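Local coordinates for putative uncharacterized protein PH0242 (Pyrococcus horikoshii, PDB 3VU1) that forms the beta-rich C-terminal globular domain of an AglB-type oligosaccharyltransferase and carries a bound calcium ion, at residues 11-16 with 243-248; 87-92 with 211-216; 120-125 with 203-208; 170-175 with 218-223. All coordinates share one frame; numbering follows the deposited sequence.

Interaction 1 of 4, residues 11-16 with 243-248; sequences TGWEQA and GSVIVY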
loop_
_atom_site.group_PDB
_atom_site.type_symbol
_atom_site.label_atom_id
_atom_site.label_comp_id
_atom_site.label_asym_id
_atom_site.label_seq_id
_atom_site.Cartn_x
_atom_site.Cartn_y
_atom_site.Cartn_z
ATOM N N THR A 11 8.579 -19.847 6.468
ATOM C CA THR A 11 7.542 -18.972 5.894
ATOM C C THR A 11 8.133 -17.649 5.480
ATOM O O THR A 11 7.682 -17.048 4.499
ATOM C CB THR A 11 6.410 -18.661 6.882
ATOM O OG1 THR A 11 6.945 -18.000 8.038
ATOM C CG2 THR A 11 5.702 -19.907 7.294
ATOM N N GLY A 12 9.131 -17.201 6.245
ATOM C CA GLY A 12 9.795 -15.924 6.005
ATOM C C GLY A 12 9.583 -14.970 7.160
ATOM O O GLY A 12 10.349 -14.027 7.338
ATOM N N TRP A 13 8.566 -15.238 7.973
ATOM C CA TRP A 13 8.180 -14.310 9.049
ATOM C C TRP A 13 9.209 -14.057 10.098
ATOM O O TRP A 13 9.336 -12.931 10.596
ATOM C CB TRP A 13 6.871 -14.765 9.714
ATOM C CG TRP A 13 5.674 -14.338 8.930
ATOM C CD1 TRP A 13 4.963 -15.062 7.968
ATOM C CD2 TRP A 13 5.026 -13.038 8.986
ATOM N NE1 TRP A 13 3.915 -14.320 7.457
ATOM C CE2 TRP A 13 3.911 -13.084 8.015
ATOM C CE3 TRP A 13 5.225 -11.897 9.726
ATOM C CZ2 TRP A 13 3.073 -12.015 7.820
ATOM C CZ3 TRP A 13 4.360 -10.815 9.524
ATOM C CH2 TRP A 13 3.315 -10.873 8.603
ATOM N N GLU A 14 9.928 -15.107 10.481
ATOM C CA GLU A 14 10.929 -14.973 11.537
ATOM C C GLU A 14 12.045 -14.070 11.043
ATOM O O GLU A 14 12.483 -13.174 11.781
ATOM C CB GLU A 14 11.470 -16.328 11.987
ATOM C CG GLU A 14 10.379 -17.363 12.228
ATOM C CD GLU A 14 10.853 -18.584 12.990
ATOM O OE1 GLU A 14 12.055 -18.982 12.901
ATOM O OE2 GLU A 14 9.994 -19.164 13.679
ATOM N N GLN A 15 12.459 -14.278 9.785
ATOM C CA GLN A 15 13.492 -13.467 9.169
ATOM C C GLN A 15 13.057 -12.021 8.954
ATOM O O GLN A 15 13.851 -11.082 9.104
ATOM C CB GLN A 15 13.927 -14.067 7.839
ATOM C CG GLN A 15 14.697 -15.358 7.972
ATOM C CD GLN A 15 13.804 -16.547 8.325
ATOM O OE1 GLN A 15 12.598 -16.573 8.034
ATOM N NE2 GLN A 15 14.395 -17.531 8.958
ATOM N N ALA A 16 11.795 -11.843 8.584
ATOM C CA ALA A 16 11.259 -10.514 8.295
ATOM C C ALA A 16 11.187 -9.671 9.538
ATOM O O ALA A 16 11.587 -8.514 9.513
ATOM C CB ALA A 16 9.901 -10.603 7.613
ATOM N N GLY A 243 11.590 -16.353 2.001
ATOM C CA GLY A 243 10.527 -17.333 1.969
ATOM C C GLY A 243 9.347 -16.778 1.209
ATOM O O GLY A 243 9.479 -16.410 0.035
ATOM N N SER A 244 8.204 -16.698 1.888
ATOM C CA SER A 244 6.969 -16.200 1.297
ATOM C C SER A 244 6.595 -14.811 1.841
ATOM O O SER A 244 5.419 -14.454 1.841
ATOM C CB SER A 244 5.847 -17.144 1.645
ATOM O OG SER A 244 6.033 -18.404 1.068
ATOM N N VAL A 245 7.572 -14.048 2.327
ATOM C CA VAL A 245 7.296 -12.747 2.866
ATOM C C VAL A 245 8.098 -11.679 2.110
ATOM O O VAL A 245 9.330 -11.775 1.987
ATOM C CB VAL A 245 7.652 -12.648 4.372
ATOM C CG1 VAL A 245 7.537 -11.223 4.863
ATOM C CG2 VAL A 245 6.769 -13.540 5.228
ATOM N N ILE A 246 7.395 -10.652 1.618
ATOM C CA ILE A 246 8.030 -9.469 1.069
ATOM C C ILE A 246 7.651 -8.270 1.950
ATOM O O ILE A 246 6.462 -8.014 2.191
ATOM C CB ILE A 246 7.589 -9.219 -0.398
ATOM C CG1 ILE A 246 7.656 -10.540 -1.220
ATOM C CG2 ILE A 246 8.421 -8.088 -0.984
ATOM C CD1 ILE A 246 7.103 -10.538 -2.641
ATOM N N VAL A 247 8.658 -7.541 2.430
ATOM C CA VAL A 247 8.443 -6.277 3.147
ATOM C C VAL A 247 8.550 -5.103 2.190
ATOM O O VAL A 247 9.615 -4.865 1.625
ATOM C CB VAL A 247 9.514 -6.097 4.250
ATOM C CG1 VAL A 247 9.336 -4.787 5.020
ATOM C CG2 VAL A 247 9.482 -7.283 5.186
ATOM N N TYR A 248 7.461 -4.364 2.020
ATOM C CA TYR A 248 7.446 -3.164 1.172
ATOM C C TYR A 248 7.477 -1.912 2.006
ATOM O O TYR A 248 6.728 -1.803 2.966
ATOM C CB TYR A 248 6.199 -3.148 0.353
ATOM C CG TYR A 248 6.193 -4.149 -0.778
ATOM C CD1 TYR A 248 5.536 -5.366 -0.642
ATOM C CD2 TYR A 248 6.853 -3.876 -2.004
ATOM C CE1 TYR A 248 5.496 -6.274 -1.685
ATOM C CE2 TYR A 248 6.854 -4.789 -3.050
ATOM C CZ TYR A 248 6.156 -5.974 -2.891
ATOM O OH TYR A 248 6.114 -6.889 -3.911
#
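Two glycines face each other where the chain enters helix 13-23: Gly12 CA lies 4.3 Å from Gly243 CA, and both have positive phi, which favours glycine. Gly12 is also the N-cap residue. Beside them Ser244 N donates a 2.7 Å hydrogen bond to Thr11 O. Thr11 meanwhile shapes the helix start from its own side, since its OG1 accepts from Trp13 N in an ST turn.

Past this backbone bond the contact turns apolar, and Val245 serves both its partners with different branches. With chi1 at 172°, CG1 extends anti to the backbone N and meets Ala16 CB at 3.7 Å. The other branch, CG2, lies over the face of the Trp13 indole, 3.7 Å from the centroid of the five-membered ring, a CH-pi contact. Val247 CG2 adds a looser touch to Ala16 CB one helical turn in.

The example is a helix start seated on a sheet: strand 245-250 runs between strands 86-90 and 236-242, while Trp13 stacks on Tyr36 and meets Tyr90 and Trp34 edge-to-face.

Interaction 2 of 4, residues 87-92 with 211-216; sequences FIIYLN and SNFVKL
Ile89 meets both Phe213 and Leu216 in a helix-on-strand packing that is nearly perpendicular: the axes of strand 87-90 and helix 212-216 cross at -84° and approach to 9.3 Å. No hydrogen bond crosses the first shell, whose side-chain contacts are apolar. Ile89 splits its branches between the two helix residues. Its CG2 reaches Phe213 CE2 at 4.2 Å, while its CG1 lies at the same separation from Leu216 CB.

Phe213 makes the other half of the contact. Its CG stands anti to the backbone N (chi1 173°), which carries the ring out from the helix toward the end of the strand. There the ring presents its edge to two backbone carbonyls lying near its plane, with CE2 3.5 Å from Tyr90 O and CZ 4.0 Å from Leu91 O. The slightly positive ring hydrogens probably make this a mildly favourable meeting, although far weaker than a hydrogen bond.

A second shell fixes these groups. Phe97 packs against the Phe213 ring, Leu68 and Tyr248 touch Ile89, and the hydroxyl of Tyr248 is hydrogen-bonded to Leu216 O, tying the helix to the next strand of the sheet. At the helix start Ser211 is the N-cap, its OG bound to Val208 O. Lys215 NZ forms a salt bridge with Asp71 and also bonds to Thr210 O. Within the first turn Asn212 OD1 accepts from Lys215 NZ at 3.0 Å, the donor tilted 26° from the side-chain carbonyl plane.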
loop_
_atom_site.group_PDB
_atom_site.type_symbol
_atom_site.label_atom_id
_atom_site.label_comp_id
_atom_site.label_asym_id
_atom_site.label_seq_id
_atom_site.Cartn_x
_atom_site.Cartn_y
_atom_site.Cartn_z
ATOM N N PHE A 87 4.606 -2.307 4.701
ATOM C CA PHE A 87 3.490 -3.150 4.460
ATOM C C PHE A 87 4.055 -4.513 4.103
ATOM O O PHE A 87 4.828 -4.653 3.143
ATOM C CB PHE A 87 2.624 -2.601 3.324
ATOM C CG PHE A 87 1.264 -3.222 3.269
ATOM C CD1 PHE A 87 0.139 -2.472 3.559
ATOM C CD2 PHE A 87 1.108 -4.577 2.993
ATOM C CE1 PHE A 87 -1.119 -3.050 3.534
ATOM C CE2 PHE A 87 -0.150 -5.162 2.978
ATOM C CZ PHE A 87 -1.269 -4.390 3.246
ATOM N N ILE A 88 3.645 -5.515 4.871
ATOM C CA ILE A 88 4.146 -6.865 4.698
ATOM C C ILE A 88 3.194 -7.715 3.875
ATOM O O ILE A 88 2.010 -7.877 4.210
ATOM C CB ILE A 88 4.397 -7.534 6.042
ATOM C CG1 ILE A 88 5.428 -6.723 6.810
ATOM C CG2 ILE A 88 4.880 -8.937 5.807
ATOM C CD1 ILE A 88 5.554 -7.111 8.280
ATOM N N ILE A 89 3.720 -8.253 2.787
ATOM C CA ILE A 89 2.927 -9.061 1.888
ATOM C C ILE A 89 3.359 -10.498 2.063
ATOM O O ILE A 89 4.556 -10.813 2.108
ATOM C CB ILE A 89 3.081 -8.583 0.450
ATOM C CG1 ILE A 89 2.426 -7.207 0.316
ATOM C CG2 ILE A 89 2.512 -9.597 -0.527
ATOM C CD1 ILE A 89 0.904 -7.182 0.361
ATOM N N TYR A 90 2.369 -11.363 2.190
ATOM C CA TYR A 90 2.599 -12.745 2.526
ATOM C C TYR A 90 1.992 -13.613 1.437
ATOM O O TYR A 90 0.770 -13.697 1.311
ATOM C CB TYR A 90 1.947 -13.013 3.886
ATOM C CG TYR A 90 2.209 -14.382 4.476
ATOM C CD1 TYR A 90 3.416 -15.046 4.238
ATOM C CD2 TYR A 90 1.260 -15.002 5.298
ATOM C CE1 TYR A 90 3.659 -16.287 4.776
ATOM C CE2 TYR A 90 1.500 -16.245 5.851
ATOM C CZ TYR A 90 2.704 -16.882 5.590
ATOM O OH TYR A 90 2.969 -18.133 6.105
ATOM N N LEU A 91 2.834 -14.274 0.647
ATOM C CA LEU A 91 2.325 -15.103 -0.452
ATOM C C LEU A 91 1.271 -16.130 -0.058
ATOM O O LEU A 91 0.404 -16.474 -0.856
ATOM C CB LEU A 91 3.461 -15.767 -1.203
ATOM C CG LEU A 91 4.046 -14.873 -2.307
ATOM C CD1 LEU A 91 4.781 -13.656 -1.739
ATOM C CD2 LEU A 91 4.968 -15.717 -3.158
ATOM N N ASN A 92 1.302 -16.591 1.184
ATOM C CA ASN A 92 0.336 -17.593 1.629
ATOM C C ASN A 92 -1.058 -17.053 1.860
ATOM O O ASN A 92 -1.995 -17.837 2.035
ATOM C CB ASN A 92 0.858 -18.287 2.863
ATOM C CG ASN A 92 2.063 -19.146 2.549
ATOM O OD1 ASN A 92 2.186 -19.630 1.424
ATOM N ND2 ASN A 92 2.979 -19.319 3.526
ATOM N N SER A 211 -5.959 -7.448 -8.857
ATOM C CA SER A 211 -5.880 -6.946 -7.484
ATOM C C SER A 211 -4.444 -6.594 -7.139
ATOM O O SER A 211 -3.507 -7.230 -7.639
ATOM C CB SER A 211 -6.377 -8.030 -6.510
ATOM O OG SER A 211 -5.582 -9.216 -6.622
ATOM N N ASN A 212 -4.269 -5.620 -6.255
ATOM C CA ASN A 212 -2.959 -5.261 -5.751
ATOM C C ASN A 212 -2.182 -6.406 -5.082
ATOM O O ASN A 212 -0.954 -6.444 -5.156
ATOM C CB ASN A 212 -3.094 -4.096 -4.795
ATOM C CG ASN A 212 -3.478 -2.802 -5.499
ATOM O OD1 ASN A 212 -3.177 -2.602 -6.668
ATOM N ND2 ASN A 212 -4.176 -1.929 -4.788
ATOM N N PHE A 213 -2.871 -7.328 -4.406
ATOM C CA PHE A 213 -2.176 -8.456 -3.808
ATOM C C PHE A 213 -1.459 -9.310 -4.867
ATOM O O PHE A 213 -0.303 -9.679 -4.694
ATOM C CB PHE A 213 -3.137 -9.334 -3.032
ATOM C CG PHE A 213 -2.519 -10.616 -2.535
ATOM C CD1 PHE A 213 -2.891 -11.842 -3.080
ATOM C CD2 PHE A 213 -1.584 -10.605 -1.529
ATOM C CE1 PHE A 213 -2.338 -13.039 -2.628
ATOM C CE2 PHE A 213 -1.022 -11.799 -1.059
ATOM C CZ PHE A 213 -1.393 -13.014 -1.606
ATOM N N VAL A 214 -2.170 -9.632 -5.946
ATOM C CA VAL A 214 -1.609 -10.378 -7.052
ATOM C C VAL A 214 -0.358 -9.672 -7.587
ATOM O O VAL A 214 0.649 -10.328 -7.828
ATOM C CB VAL A 214 -2.660 -10.566 -8.165
ATOM C CG1 VAL A 214 -1.993 -10.957 -9.461
ATOM C CG2 VAL A 214 -3.681 -11.626 -7.776
ATOM N N LYS A 215 -0.408 -8.341 -7.738
ATOM C CA LYS A 215 0.737 -7.575 -8.216
ATOM C C LYS A 215 1.916 -7.680 -7.267
ATOM O O LYS A 215 3.025 -7.954 -7.699
ATOM C CB LYS A 215 0.418 -6.081 -8.384
ATOM C CG LYS A 215 -0.670 -5.672 -9.368
ATOM C CD LYS A 215 -0.709 -4.133 -9.419
ATOM C CE LYS A 215 -1.923 -3.587 -10.157
ATOM N NZ LYS A 215 -3.228 -3.725 -9.431
ATOM N N LEU A 216 1.686 -7.425 -5.984
ATOM C CA LEU A 216 2.773 -7.315 -5.017
ATOM C C LEU A 216 3.255 -8.655 -4.466
ATOM O O LEU A 216 4.404 -8.759 -4.050
ATOM C CB LEU A 216 2.379 -6.408 -3.847
ATOM C CG LEU A 216 2.036 -4.928 -4.124
ATOM C CD1 LEU A 216 1.420 -4.290 -2.885
ATOM C CD2 LEU A 216 3.223 -4.108 -4.617
#

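Interaction 3 of 4, residues 120-125 with 203-208; sequences GRVTTI and LAYYKV
Ile125 and Ala204 form an antiparallel, non-hydrogen-bonded beta pair with their CA atoms 4.6 Å apart, and just beyond it Tyr205 N donates to Thr124 O at 2.8 Å. Two CA-H...O contacts accompany the pairing, from Ala204 CA to Thr124 O and from Ile125 CA to Leu203 O. Thr124 O thus receives a backbone N-H and a CA-H from consecutive residues.

The side chains take over where the pairing stops. Val122 sets CG1 squarely over the middle of the Tyr205 ring, 3.4 Å from its centroid and 11° off the normal, in a CH-pi contact. CG2 lies farther along the ring toward the hydroxyl, 3.8 Å from Tyr205 CE1. The opposite face meets Tyr206 CD2, so the ring is held between a methyl and its sequence neighbour. At chi1 -178° the Tyr205 ring extends anti to its own amide nitrogen, and its OH is hydrogen-bonded to Glu111 OE2, which also forms a salt bridge with Lys207. Val208 CG2 packs 3.9 Å from Thr124 CB, brought back by a turn in which Val208 N bonds to Tyr205 O.

This is the entry of strand 125-130 into the sheet of the insert domain. Strand 200-205 lies between it and strand 192-196, Thr124 and Ile125 touch Phe97 of helix 97-103, and Ile125 also rests on Phe213 and Val214 of helix 212-218.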
loop_
_atom_site.group_PDB
_atom_site.type_symbol
_atom_site.label_atom_id
_atom_site.label_comp_id
_atom_site.label_asym_id
_atom_site.label_seq_id
_atom_site.Cartn_x
_atom_site.Cartn_y
_atom_site.Cartn_z
ATOM N N GLY A 120 -22.561 -21.805 -5.097
ATOM C CA GLY A 120 -22.095 -20.610 -5.770
ATOM C C GLY A 120 -20.745 -20.073 -5.353
ATOM O O GLY A 120 -20.244 -19.146 -5.987
ATOM N N ARG A 121 -20.149 -20.631 -4.297
ATOM C CA ARG A 121 -18.825 -20.191 -3.834
ATOM C C ARG A 121 -17.779 -20.313 -4.933
ATOM O O ARG A 121 -17.839 -21.179 -5.783
ATOM C CB ARG A 121 -18.361 -20.968 -2.611
ATOM C CG ARG A 121 -17.046 -20.465 -2.043
ATOM C CD ARG A 121 -16.549 -21.377 -0.936
ATOM N NE ARG A 121 -15.512 -20.728 -0.149
ATOM C CZ ARG A 121 -14.197 -20.813 -0.385
ATOM N NH1 ARG A 121 -13.738 -21.558 -1.380
ATOM N NH2 ARG A 121 -13.332 -20.145 0.397
ATOM N N VAL A 122 -16.805 -19.430 -4.872
ATOM C CA VAL A 122 -15.842 -19.216 -5.932
ATOM C C VAL A 122 -14.435 -19.293 -5.317
ATOM O O VAL A 122 -14.213 -18.850 -4.181
ATOM C CB VAL A 122 -16.159 -17.833 -6.562
ATOM C CG1 VAL A 122 -14.924 -17.045 -6.924
ATOM C CG2 VAL A 122 -17.129 -17.976 -7.735
ATOM N N THR A 123 -13.488 -19.885 -6.027
ATOM C CA THR A 123 -12.108 -19.857 -5.548
ATOM C C THR A 123 -11.413 -18.635 -6.104
ATOM O O THR A 123 -11.211 -18.557 -7.319
ATOM C CB THR A 123 -11.331 -21.119 -5.961
ATOM O OG1 THR A 123 -11.977 -22.251 -5.381
ATOM C CG2 THR A 123 -9.874 -21.057 -5.437
ATOM N N THR A 124 -11.046 -17.684 -5.250
ATOM C CA THR A 124 -10.492 -16.434 -5.786
ATOM C C THR A 124 -9.059 -16.535 -6.333
ATOM O O THR A 124 -8.730 -15.888 -7.339
ATOM C CB THR A 124 -10.625 -15.248 -4.813
ATOM O OG1 THR A 124 -10.062 -15.611 -3.545
ATOM C CG2 THR A 124 -12.117 -14.853 -4.647
ATOM N N ILE A 125 -8.230 -17.354 -5.676
ATOM C CA ILE A 125 -6.821 -17.534 -6.025
ATOM C C ILE A 125 -6.345 -18.958 -5.724
ATOM O O ILE A 125 -6.483 -19.453 -4.627
ATOM C CB ILE A 125 -5.877 -16.530 -5.303
ATOM C CG1 ILE A 125 -6.412 -15.117 -5.408
ATOM C CG2 ILE A 125 -4.471 -16.578 -5.908
ATOM C CD1 ILE A 125 -5.373 -14.064 -5.125
ATOM N N LEU A 203 -3.884 -18.849 -10.758
ATOM C CA LEU A 203 -5.244 -18.939 -11.269
ATOM C C LEU A 203 -6.146 -18.007 -10.441
ATOM O O LEU A 203 -6.426 -18.279 -9.260
ATOM C CB LEU A 203 -5.723 -20.381 -11.141
ATOM C CG LEU A 203 -7.034 -20.778 -11.792
ATOM C CD1 LEU A 203 -6.856 -20.790 -13.295
ATOM C CD2 LEU A 203 -7.487 -22.157 -11.302
ATOM N N ALA A 204 -6.585 -16.908 -11.038
ATOM C CA ALA A 204 -7.357 -15.905 -10.308
ATOM C C ALA A 204 -8.758 -15.716 -10.878
ATOM O O ALA A 204 -8.955 -15.649 -12.083
ATOM C CB ALA A 204 -6.615 -14.573 -10.278
ATOM N N TYR A 205 -9.730 -15.623 -9.988
ATOM C CA TYR A 205 -11.090 -15.330 -10.373
ATOM C C TYR A 205 -11.109 -13.922 -10.955
ATOM O O TYR A 205 -10.359 -13.040 -10.518
ATOM C CB TYR A 205 -11.986 -15.462 -9.150
ATOM C CG TYR A 205 -13.435 -15.221 -9.406
ATOM C CD1 TYR A 205 -14.159 -16.051 -10.251
ATOM C CD2 TYR A 205 -14.100 -14.164 -8.793
ATOM C CE1 TYR A 205 -15.505 -15.840 -10.483
ATOM C CE2 TYR A 205 -15.449 -13.942 -9.017
ATOM C CZ TYR A 205 -16.142 -14.792 -9.860
ATOM O OH TYR A 205 -17.481 -14.597 -10.089
ATOM N N TYR A 206 -11.953 -13.716 -11.958
ATOM C CA TYR A 206 -11.824 -12.520 -12.800
ATOM C C TYR A 206 -11.927 -11.221 -12.014
ATOM O O TYR A 206 -11.161 -10.301 -12.253
ATOM C CB TYR A 206 -12.775 -12.551 -14.016
ATOM C CG TYR A 206 -14.218 -12.208 -13.737
ATOM C CD1 TYR A 206 -14.735 -10.944 -14.056
ATOM C CD2 TYR A 206 -15.074 -13.138 -13.155
ATOM C CE1 TYR A 206 -16.067 -10.621 -13.804
ATOM C CE2 TYR A 206 -16.405 -12.827 -12.906
ATOM C CZ TYR A 206 -16.900 -11.574 -13.235
ATOM O OH TYR A 206 -18.233 -11.288 -12.991
ATOM N N LYS A 207 -12.840 -11.180 -11.047
ATOM C CA LYS A 207 -13.043 -9.990 -10.213
ATOM C C LYS A 207 -11.815 -9.552 -9.400
ATOM O O LYS A 207 -11.769 -8.441 -8.896
ATOM C CB LYS A 207 -14.245 -10.192 -9.284
ATOM C CG LYS A 207 -15.585 -10.220 -10.010
ATOM C CD LYS A 207 -16.749 -10.342 -9.046
ATOM C CE LYS A 207 -18.069 -10.326 -9.803
ATOM N NZ LYS A 207 -19.223 -10.457 -8.865
ATOM N N VAL A 208 -10.833 -10.428 -9.256
ATOM C CA VAL A 208 -9.657 -10.106 -8.474
ATOM C C VAL A 208 -8.384 -10.419 -9.250
ATOM O O VAL A 208 -7.291 -10.396 -8.678
ATOM C CB VAL A 208 -9.638 -10.818 -7.102
ATOM C CG1 VAL A 208 -10.804 -10.372 -6.249
ATOM C CG2 VAL A 208 -9.645 -12.337 -7.260
#

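Interaction 4 of 4, residues 170-175 with 218-223; sequences VAFPGN and FGIPTS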
loop_
_atom_site.group_PDB
_atom_site.type_symbol
_atom_site.label_atom_id
_atom_site.label_comp_id
_atom_site.label_asym_id
_atom_site.label_seq_id
_atom_site.Cartn_x
_atom_site.Cartn_y
_atom_site.Cartn_z
ATOM N N VAL A 170 -1.634 -14.656 -19.143
ATOM C CA VAL A 170 -0.517 -13.776 -19.420
ATOM C C VAL A 170 0.764 -14.363 -18.881
ATOM O O VAL A 170 0.907 -14.599 -17.680
ATOM C CB VAL A 170 -0.708 -12.331 -18.891
ATOM C CG1 VAL A 170 0.351 -11.420 -19.483
ATOM C CG2 VAL A 170 -2.094 -11.776 -19.210
ATOM N N ALA A 171 1.703 -14.591 -19.792
ATOM C CA ALA A 171 3.003 -15.133 -19.436
ATOM C C ALA A 171 4.023 -14.035 -19.081
ATOM O O ALA A 171 4.146 -13.035 -19.788
ATOM C CB ALA A 171 3.513 -16.000 -20.573
ATOM N N PHE A 172 4.749 -14.238 -17.988
ATOM C CA PHE A 172 5.870 -13.374 -17.618
ATOM C C PHE A 172 7.171 -14.142 -17.374
ATOM O O PHE A 172 7.132 -15.293 -16.919
ATOM C CB PHE A 172 5.527 -12.578 -16.378
ATOM C CG PHE A 172 4.405 -11.616 -16.580
ATOM C CD1 PHE A 172 4.651 -10.348 -17.085
ATOM C CD2 PHE A 172 3.100 -11.979 -16.256
ATOM C CE1 PHE A 172 3.605 -9.458 -17.272
ATOM C CE2 PHE A 172 2.054 -11.099 -16.447
ATOM C CZ PHE A 172 2.300 -9.832 -16.954
ATOM N N PRO A 173 8.331 -13.518 -17.689
ATOM C CA PRO A 173 8.490 -12.242 -18.402
ATOM C C PRO A 173 7.973 -12.266 -19.858
ATOM O O PRO A 173 8.006 -13.312 -20.538
ATOM C CB PRO A 173 10.008 -12.015 -18.377
ATOM C CG PRO A 173 10.607 -13.361 -18.112
ATOM C CD PRO A 173 9.629 -13.998 -17.176
ATOM N N GLY A 174 7.484 -11.109 -20.310
ATOM C CA GLY A 174 6.929 -10.978 -21.646
ATOM C C GLY A 174 5.715 -10.072 -21.701
ATOM O O GLY A 174 5.644 -9.164 -22.524
ATOM N N ASN A 175 4.760 -10.304 -20.812
ATOM C CA ASN A 175 3.428 -9.698 -20.928
ATOM C C ASN A 175 2.698 -10.256 -22.160
ATOM O O ASN A 175 1.949 -9.566 -22.851
ATOM C CB ASN A 175 3.458 -8.149 -20.892
ATOM C CG ASN A 175 2.080 -7.537 -20.631
ATOM O OD1 ASN A 175 1.312 -8.007 -19.770
ATOM N ND2 ASN A 175 1.758 -6.486 -21.377
ATOM N N PHE A 218 3.294 -11.528 -6.322
ATOM C CA PHE A 218 3.836 -12.358 -7.362
ATOM C C PHE A 218 4.552 -11.570 -8.432
ATOM O O PHE A 218 4.803 -12.105 -9.482
ATOM C CB PHE A 218 2.713 -13.187 -7.973
ATOM C CG PHE A 218 1.876 -13.902 -6.945
ATOM C CD1 PHE A 218 0.520 -13.620 -6.811
ATOM C CD2 PHE A 218 2.454 -14.845 -6.077
ATOM C CE1 PHE A 218 -0.252 -14.267 -5.838
ATOM C CE2 PHE A 218 1.685 -15.498 -5.107
ATOM C CZ PHE A 218 0.331 -15.201 -4.979
ATOM N N GLY A 219 4.901 -10.312 -8.169
ATOM C CA GLY A 219 5.384 -9.406 -9.219
ATOM C C GLY A 219 4.688 -9.579 -10.571
ATOM O O GLY A 219 5.346 -9.886 -11.565
ATOM N N ILE A 220 3.361 -9.432 -10.608
ATOM C CA ILE A 220 2.612 -9.377 -11.866
ATOM C C ILE A 220 2.316 -7.904 -12.180
ATOM O O ILE A 220 1.523 -7.259 -11.499
ATOM C CB ILE A 220 1.258 -10.125 -11.789
ATOM C CG1 ILE A 220 1.404 -11.555 -11.284
ATOM C CG2 ILE A 220 0.529 -10.102 -13.124
ATOM C CD1 ILE A 220 2.445 -12.394 -11.974
ATOM N N PRO A 221 2.937 -7.353 -13.223
ATOM C CA PRO A 221 2.667 -5.933 -13.430
ATOM C C PRO A 221 1.396 -5.669 -14.253
ATOM O O PRO A 221 1.438 -4.932 -15.212
ATOM C CB PRO A 221 3.917 -5.456 -14.185
ATOM C CG PRO A 221 4.384 -6.663 -14.933
ATOM C CD PRO A 221 3.874 -7.895 -14.223
ATOM N N THR A 222 0.271 -6.261 -13.905
ATOM C CA THR A 222 -0.934 -5.937 -14.647
ATOM C C THR A 222 -1.928 -5.158 -13.821
ATOM O O THR A 222 -2.037 -5.324 -12.596
ATOM C CB THR A 222 -1.688 -7.170 -15.148
ATOM O OG1 THR A 222 -1.875 -8.090 -14.052
ATOM C CG2 THR A 222 -0.956 -7.799 -16.342
ATOM N N SER A 223 -2.682 -4.348 -14.549
ATOM C CA SER A 223 -3.747 -3.543 -14.032
ATOM C C SER A 223 -4.753 -3.375 -15.168
ATOM O O SER A 223 -4.382 -3.313 -16.324
ATOM C CB SER A 223 -3.180 -2.202 -13.605
ATOM O OG SER A 223 -4.157 -1.402 -13.016
#
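Phe172 carries this contact, its ring set down among Ile220, Pro221 and Thr222. Pro221 comes from the opposite direction and lies over one ring face: its CD is 3.8 Å from the ring centroid and 27° off the normal, a CH-pi contact displaced toward the rim, beside CE1. Thr222 approaches differently, placing CG2 at the ring edge near its plane, 3.9 Å from Phe172 CZ. With chi1 at -65°, the Phe172 ring is turned beside its backbone N and directed at the neighbouring loop. Ile220 adds its CG2 methyl at 3.8 Å from Phe172 CE2, the two side chains crossing at about a right angle.

The loop bends in an inverse gamma turn centred on Pro221, with a weak bond from Thr222 N to Ile220 O. It links helix 212-218 to helix 228-235, whereas Phe172 follows strand 168-171 in the insert-domain sheet and precedes a cis peptide bond to Pro173. Tyr195 of strand 192-196 touches both Phe172 and Ile220, and its hydroxyl is hydrogen-bonded to Thr222 OG1. That bond occupies one branch of Thr222, while the methyl branch, besides meeting the ring, comes within 4.1 Å of Asn175 OD1.

Interactions 1, 2 and 3 are buried, whereas interaction 4 lies at the surface. Interactions 1 and 2 share one sheet, working on its adjacent strands 245-250 and 86-90. Interactions 3 and 4 reach the insert-domain sheet at different strands. Helix 212-218 is common ground for interactions 2, 3 and 4: it provides one side of interaction 2, packs on Ile125 of interaction 3 and runs into the loop of interaction 4. Chemistry follows place. Backbone hydrogen bonds cross at interactions 1 and 3, where loops lead into or out of a helix or strand; none crosses at 2 or 4. CH-pi contacts recur in 1, 3 and 4, while interaction 2 relies on aliphatic packing and a ring edge facing carbonyls.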